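PDB 3KHY: propionate kinase from Francisella tularensis subsp. tularensis, which probably phosphorylates short-chain carboxylates such as acetate with ATP to give the acyl phosphate and ADP, using magnesium, and can run the reaction backwards. Local coordinates for residues K41-F44 / H48-V51; D102-I107 / A120-I125. All coordinates share one frame; numbering follows the deposited sequence.

Contact 1: K41-F44 / H48-V51; sequences KVVF and HKIV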
ATOM      1  N   LYS A  41     -23.936  25.838 -17.988  1.00 34.64           N
ATOM      2  CA  LYS A  41     -24.922  25.158 -18.823  1.00 36.47           C
ATOM      3  C   LYS A  41     -25.514  23.940 -18.119  1.00 32.10           C
ATOM      4  O   LYS A  41     -24.873  23.326 -17.272  1.00 30.94           O
ATOM      5  CB  LYS A  41     -24.301  24.718 -20.148  1.00 38.30           C
ATOM      6  CG  LYS A  41     -23.177  23.723 -19.970  1.00 39.88           C
ATOM      7  CD  LYS A  41     -22.782  23.079 -21.283  1.00 40.80           C
ATOM      8  CE  LYS A  41     -21.651  22.090 -21.061  1.00 44.76           C
ATOM      9  NZ  LYS A  41     -21.257  21.405 -22.319  1.00 51.74           N
ATOM     10  N   VAL A  42     -26.741  23.592 -18.481  1.00 28.92           N
ATOM     11  CA  VAL A  42     -27.366  22.397 -17.943  1.00 30.05           C
ATOM     12  C   VAL A  42     -27.740  21.466 -19.087  1.00 29.82           C
ATOM     13  O   VAL A  42     -28.433  21.868 -20.029  1.00 28.94           O
ATOM     14  CB  VAL A  42     -28.620  22.741 -17.130  1.00 31.92           C
ATOM     15  CG1 VAL A  42     -29.120  21.509 -16.383  1.00 27.78           C
ATOM     16  CG2 VAL A  42     -28.319  23.884 -16.168  1.00 30.15           C
ATOM     17  N   VAL A  43     -27.256  20.231 -19.021  1.00 28.39           N
ATOM     18  CA  VAL A  43     -27.653  19.210 -19.986  1.00 25.95           C
ATOM     19  C   VAL A  43     -28.788  18.371 -19.414  1.00 27.00           C
ATOM     20  O   VAL A  43     -28.746  17.961 -18.258  1.00 34.57           O
ATOM     21  CB  VAL A  43     -26.492  18.273 -20.346  1.00 27.96           C
ATOM     22  CG1 VAL A  43     -26.921  17.321 -21.457  1.00 29.57           C
ATOM     23  CG2 VAL A  43     -25.267  19.077 -20.767  1.00 26.29           C
ATOM     24  N   PHE A  44     -29.817  18.149 -20.219  1.00 22.90           N
ATOM     25  CA  PHE A  44     -30.924  17.294 -19.839  1.00 21.31           C
ATOM     26  C   PHE A  44     -31.006  16.171 -20.855  1.00 27.15           C
ATOM     27  O   PHE A  44     -31.058  16.420 -22.067  1.00 28.22           O
ATOM     28  CB  PHE A  44     -32.245  18.060 -19.895  1.00 20.73           C
ATOM     29  CG  PHE A  44     -32.369  19.165 -18.882  1.00 27.75           C
ATOM     30  CD1 PHE A  44     -32.912  18.922 -17.634  1.00 29.17           C
ATOM     31  CD2 PHE A  44     -32.002  20.464 -19.204  1.00 31.32           C
ATOM     32  CE1 PHE A  44     -33.051  19.943 -16.716  1.00 33.53           C
ATOM     33  CE2 PHE A  44     -32.146  21.488 -18.291  1.00 32.43           C
ATOM     34  CZ  PHE A  44     -32.666  21.231 -17.052  1.00 31.37           C
ATOM     35  N   HIS A  48     -34.491  12.739 -25.703  1.00 26.64           N
ATOM     36  CA  HIS A  48     -33.356  13.286 -26.439  1.00 27.35           C
ATOM     37  C   HIS A  48     -32.522  14.191 -25.548  1.00 28.91           C
ATOM     38  O   HIS A  48     -32.943  14.545 -24.452  1.00 30.53           O
ATOM     39  CB  HIS A  48     -33.826  14.051 -27.673  1.00 29.37           C
ATOM     40  CG  HIS A  48     -34.680  13.234 -28.592  1.00 34.86           C
ATOM     41  ND1 HIS A  48     -34.156  12.304 -29.463  1.00 36.06           N
ATOM     42  CD2 HIS A  48     -36.023  13.201 -28.766  1.00 38.91           C
ATOM     43  CE1 HIS A  48     -35.139  11.730 -30.135  1.00 38.28           C
ATOM     44  NE2 HIS A  48     -36.281  12.259 -29.733  1.00 40.11           N
ATOM     45  N   LYS A  49     -31.341  14.564 -26.030  1.00 24.50           N
ATOM     46  CA  LYS A  49     -30.458  15.461 -25.295  1.00 22.14           C
ATOM     47  C   LYS A  49     -30.827  16.917 -25.576  1.00 24.93           C
ATOM     48  O   LYS A  49     -31.032  17.304 -26.718  1.00 27.08           O
ATOM     49  CB  LYS A  49     -29.002  15.197 -25.677  1.00 26.63           C
ATOM     50  CG  LYS A  49     -27.993  16.149 -25.036  1.00 27.74           C
ATOM     51  CD  LYS A  49     -26.562  15.794 -25.439  1.00 38.46           C
ATOM     52  CE  LYS A  49     -25.559  16.758 -24.796  1.00 49.36           C
ATOM     53  NZ  LYS A  49     -24.138  16.507 -25.195  1.00 50.63           N
ATOM     54  N   ILE A  50     -30.930  17.713 -24.519  1.00 23.93           N
ATOM     55  CA  ILE A  50     -31.167  19.142 -24.635  1.00 23.26           C
ATOM     56  C   ILE A  50     -30.116  19.874 -23.806  1.00 28.14           C
ATOM     57  O   ILE A  50     -29.880  19.531 -22.646  1.00 29.54           O
ATOM     58  CB  ILE A  50     -32.567  19.518 -24.138  1.00 26.07           C
ATOM     59  CG1 ILE A  50     -33.631  18.912 -25.048  1.00 31.03           C
ATOM     60  CG2 ILE A  50     -32.734  21.032 -24.109  1.00 29.13           C
ATOM     61  CD1 ILE A  50     -35.049  19.254 -24.637  1.00 37.57           C
ATOM     62  N   VAL A  51     -29.464  20.868 -24.402  1.00 24.84           N
ATOM     63  CA  VAL A  51     -28.455  21.638 -23.676  1.00 24.63           C
ATOM     64  C   VAL A  51     -28.914  23.073 -23.498  1.00 28.39           C
ATOM     65  O   VAL A  51     -29.179  23.767 -24.472  1.00 28.71           O
ATOM     66  CB  VAL A  51     -27.096  21.645 -24.400  1.00 27.97           C
ATOM     67  CG1 VAL A  51     -26.067  22.430 -23.585  1.00 26.82           C
ATOM     68  CG2 VAL A  51     -26.615  20.223 -24.643  1.00 28.37           C
TER

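Contact 2: D102-I107 / A120-I125; sequences DSLEKI and AHIEGI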
ATOM      1  N   ASP A 102     -29.785  16.870  13.187  1.00 52.55           N
ATOM      2  CA  ASP A 102     -28.799  15.969  13.771  1.00 53.02           C
ATOM      3  C   ASP A 102     -27.834  15.419  12.713  1.00 49.79           C
ATOM      4  O   ASP A 102     -26.620  15.595  12.824  1.00 47.78           O
ATOM      5  CB  ASP A 102     -29.478  14.830  14.536  1.00 55.71           C
ATOM      6  CG  ASP A 102     -30.235  15.321  15.761  1.00 68.51           C
ATOM      7  OD1 ASP A 102     -31.188  14.634  16.185  1.00 70.74           O
ATOM      8  OD2 ASP A 102     -29.881  16.395  16.298  1.00 71.50           O
ATOM      9  N   SER A 103     -28.360  14.760  11.686  1.00 42.26           N
ATOM     10  CA  SER A 103     -27.470  14.171  10.691  1.00 38.58           C
ATOM     11  C   SER A 103     -26.647  15.247   9.985  1.00 36.03           C
ATOM     12  O   SER A 103     -25.476  15.038   9.682  1.00 35.10           O
ATOM     13  CB  SER A 103     -28.220  13.279   9.694  1.00 36.22           C
ATOM     14  OG  SER A 103     -29.252  13.976   9.029  1.00 37.31           O
ATOM     15  N   LEU A 104     -27.250  16.411   9.754  1.00 38.33           N
ATOM     16  CA  LEU A 104     -26.531  17.528   9.145  1.00 38.69           C
ATOM     17  C   LEU A 104     -25.324  17.967   9.973  1.00 41.32           C
ATOM     18  O   LEU A 104     -24.275  18.297   9.418  1.00 36.37           O
ATOM     19  CB  LEU A 104     -27.459  18.718   8.918  1.00 43.43           C
ATOM     20  CG  LEU A 104     -28.130  18.790   7.553  1.00 47.04           C
ATOM     21  CD1 LEU A 104     -28.888  20.107   7.415  1.00 51.47           C
ATOM     22  CD2 LEU A 104     -27.094  18.637   6.445  1.00 44.38           C
ATOM     23  N   GLU A 105     -25.477  17.991  11.294  1.00 42.19           N
ATOM     24  CA  GLU A 105     -24.354  18.312  12.171  1.00 45.48           C
ATOM     25  C   GLU A 105     -23.213  17.322  11.951  1.00 37.07           C
ATOM     26  O   GLU A 105     -22.050  17.713  11.835  1.00 36.76           O
ATOM     27  CB  GLU A 105     -24.777  18.300  13.647  1.00 54.44           C
ATOM     28  CG  GLU A 105     -25.695  19.445  14.050  1.00 67.14           C
ATOM     29  CD  GLU A 105     -26.085  19.407  15.525  1.00 77.27           C
ATOM     30  OE1 GLU A 105     -25.458  18.642  16.294  1.00 75.22           O
ATOM     31  OE2 GLU A 105     -27.018  20.148  15.912  1.00 80.29           O
ATOM     32  N   LYS A 106     -23.557  16.040  11.895  1.00 33.67           N
ATOM     33  CA  LYS A 106     -22.567  14.986  11.694  1.00 35.02           C
ATOM     34  C   LYS A 106     -21.863  15.104  10.347  1.00 33.44           C
ATOM     35  O   LYS A 106     -20.639  14.985  10.260  1.00 35.61           O
ATOM     36  CB  LYS A 106     -23.222  13.614  11.824  1.00 38.58           C
ATOM     37  CG  LYS A 106     -23.723  13.286  13.216  1.00 42.07           C
ATOM     38  CD  LYS A 106     -24.349  11.905  13.223  1.00 46.15           C
ATOM     39  CE  LYS A 106     -24.957  11.572  14.569  1.00 56.34           C
ATOM     40  NZ  LYS A 106     -25.666  10.266  14.496  1.00 60.13           N
ATOM     41  N   ILE A 107     -22.638  15.320   9.288  1.00 31.50           N
ATOM     42  CA  ILE A 107     -22.059  15.542   7.968  1.00 26.98           C
ATOM     43  C   ILE A 107     -21.080  16.712   8.009  1.00 39.65           C
ATOM     44  O   ILE A 107     -19.994  16.651   7.430  1.00 32.16           O
ATOM     45  CB  ILE A 107     -23.144  15.830   6.913  1.00 29.72           C
ATOM     46  CG1 ILE A 107     -24.004  14.584   6.702  1.00 24.43           C
ATOM     47  CG2 ILE A 107     -22.500  16.253   5.597  1.00 30.02           C
ATOM     48  CD1 ILE A 107     -25.174  14.804   5.772  1.00 26.39           C
ATOM     49  N   ALA A 120     -20.117  21.479  -0.341  1.00 38.52           N
ATOM     50  CA  ALA A 120     -21.021  21.566  -1.489  1.00 39.52           C
ATOM     51  C   ALA A 120     -22.217  20.618  -1.344  1.00 38.45           C
ATOM     52  O   ALA A 120     -23.335  20.960  -1.728  1.00 35.09           O
ATOM     53  CB  ALA A 120     -20.273  21.295  -2.786  1.00 37.20           C
ATOM     54  N   HIS A 121     -21.981  19.428  -0.789  1.00 33.81           N
ATOM     55  CA  HIS A 121     -23.073  18.515  -0.464  1.00 31.25           C
ATOM     56  C   HIS A 121     -24.069  19.192   0.487  1.00 36.53           C
ATOM     57  O   HIS A 121     -25.277  19.127   0.287  1.00 34.53           O
ATOM     58  CB  HIS A 121     -22.551  17.249   0.222  1.00 29.61           C
ATOM     59  CG  HIS A 121     -21.678  16.382  -0.635  1.00 25.71           C
ATOM     60  ND1 HIS A 121     -21.890  16.194  -1.984  1.00 30.50           N
ATOM     61  CD2 HIS A 121     -20.614  15.605  -0.311  1.00 28.30           C
ATOM     62  CE1 HIS A 121     -20.979  15.360  -2.459  1.00 21.07           C
ATOM     63  NE2 HIS A 121     -20.195  14.987  -1.463  1.00 26.53           N
ATOM     64  N   ILE A 122     -23.555  19.814   1.544  1.00 32.40           N
ATOM     65  CA  ILE A 122     -24.413  20.470   2.524  1.00 36.06           C
ATOM     66  C   ILE A 122     -25.204  21.616   1.891  1.00 38.53           C
ATOM     67  O   ILE A 122     -26.420  21.705   2.055  1.00 39.42           O
ATOM     68  CB  ILE A 122     -23.599  20.958   3.733  1.00 38.16           C
ATOM     69  CG1 ILE A 122     -23.186  19.759   4.587  1.00 36.52           C
ATOM     70  CG2 ILE A 122     -24.395  21.962   4.557  1.00 41.01           C
ATOM     71  CD1 ILE A 122     -22.159  20.088   5.648  1.00 44.23           C
ATOM     72  N   GLU A 123     -24.518  22.472   1.143  1.00 39.53           N
ATOM     73  CA  GLU A 123     -25.181  23.586   0.463  1.00 46.26           C
ATOM     74  C   GLU A 123     -26.289  23.119  -0.467  1.00 40.67           C
ATOM     75  O   GLU A 123     -27.356  23.728  -0.520  1.00 36.74           O
ATOM     76  CB  GLU A 123     -24.170  24.431  -0.309  1.00 53.79           C
ATOM     77  CG  GLU A 123     -23.353  25.345   0.588  1.00 68.96           C
ATOM     78  CD  GLU A 123     -21.940  25.542   0.082  1.00 77.19           C
ATOM     79  OE1 GLU A 123     -21.684  25.221  -1.100  1.00 79.67           O
ATOM     80  OE2 GLU A 123     -21.089  26.012   0.871  1.00 77.15           O
ATOM     81  N   GLY A 124     -26.026  22.045  -1.203  1.00 44.26           N
ATOM     82  CA  GLY A 124     -27.010  21.477  -2.103  1.00 40.69           C
ATOM     83  C   GLY A 124     -28.250  21.053  -1.343  1.00 41.47           C
ATOM     84  O   GLY A 124     -29.377  21.271  -1.784  1.00 43.63           O
ATOM     85  N   ILE A 125     -28.031  20.444  -0.185  1.00 36.06           N
ATOM     86  CA  ILE A 125     -29.123  20.023   0.679  1.00 34.36           C
ATOM     87  C   ILE A 125     -29.959  21.227   1.109  1.00 41.09           C
ATOM     88  O   ILE A 125     -31.191  21.166   1.122  1.00 43.94           O
ATOM     89  CB  ILE A 125     -28.578  19.258   1.914  1.00 35.84           C
ATOM     90  CG1 ILE A 125     -28.015  17.901   1.476  1.00 34.87           C
ATOM     91  CG2 ILE A 125     -29.659  19.078   2.968  1.00 34.92           C
ATOM     92  CD1 ILE A 125     -27.328  17.135   2.582  1.00 38.25           C
TER

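Contact 1: K41-F44 / H48-V51
F44 and I50 face each other as the hydrogen-bonded pair of an antiparallel strand pair and grip each other twice through their backbones. F44 N donates to I50 O at 2.8 Å with a nearly straight N-H...O angle of 174°, and I50 N returns a bond to F44 O, also 2.8 Å. K49 CA adds a CA-H...O contact to F44 O at 3.4 Å. This backbone pairing and the buried F44 are the tight part. With chi1 -66° the F44 ring is set beside its own backbone N, so that I50 O lies at the ring edge, near its plane. From the face that carries F44 and I50 the ring points toward helix 59-72, stacked on F69 and touching M65.

The solvent side is looser: I50, though on the same face, is exposed, as is K49. On the other face V43 and V51 form the non-hydrogen-bonded pair, with V43 CG2 and V51 CG2 4.3 Å apart. The extended chain of K49 crosses V43 there, bringing K49 CE to 3.6 Å from V43 CG1, and K41 CD reaches V51 CG1 at 4.1 Å. Both lysines use their aliphatic parts. The arrangement is a beta hairpin at the edge of a mixed sheet.

Contact 2: D102-I107 / A120-I125
Contact 2 is a purely apolar helix-to-helix contact, in which L104 and I107 of helix 101-109 meet I122 and I125 of helix 118-131 beside the large mixed sheet. The two segments run nearly antiparallel, at 155°, but their axes stay 11.0 Å apart. At that spacing the backbones do not meet, and even the nearest CA atoms, those of L104 and I122, are 7.5 Å apart; the space between is bridged by branched side chains.

The closest join is between I107 and I122. The CG2 methyl of I107 sits 3.7 Å from I122 CG1 and 3.9 Å from I122 CD1, so one methyl lies against the outer half of the other isoleucine, the two side chains running alongside each other and pointing in opposite senses. In I107 that methyl is anti to the backbone N, while in I122 chi1 (-73°) turns the longer branch toward I107 and chi2 (169°) extends it. A looser second join lies one turn along: L104 CD2 approaches I125 CD1 at 4.2 Å and I122 CG1 at 4.5 Å. The end of the L104 side chain comes nearer to helix 118-131 than its base does.

The sheet supports two of the four: I107 rests on A139 and F141 of strand 137-141, and I125 on H84 of strand 79-86. L104 is the partly exposed one. Near the start of helix 101-109, S103 OG is hydrogen-bonded to L98 O and N100 N, tying the helix to the segment before it.

With four aliphatic side chains and no polar group between them, the two segments are held by van der Waals contact and burial of apolar surface, 208 Å² in all, without any directional bond to fix their relative turn.

How the contacts relate
Contact 1 comes first along the chain and closes before contact 2 opens. Their centres are 28 Å apart, and the nearest atoms about 14 Å, so they do not touch. Both belong to the same large mixed sheet: hairpin 41-45/49-53 forms one outer end of it, while the helices of contact 2 pack on strands 79-86 and 137-141, nearer its other end. Contact 1 thus finishes an edge of the sheet, and contact 2 joins helices attached to it, in an enzyme of the actin-like ATPase clan. I125 lies about 9 Å, side chain to side chain, from R85, a predicted substrate-binding residue, so contact 2 is packing near the probable active site, whose predicted residues include none of its own.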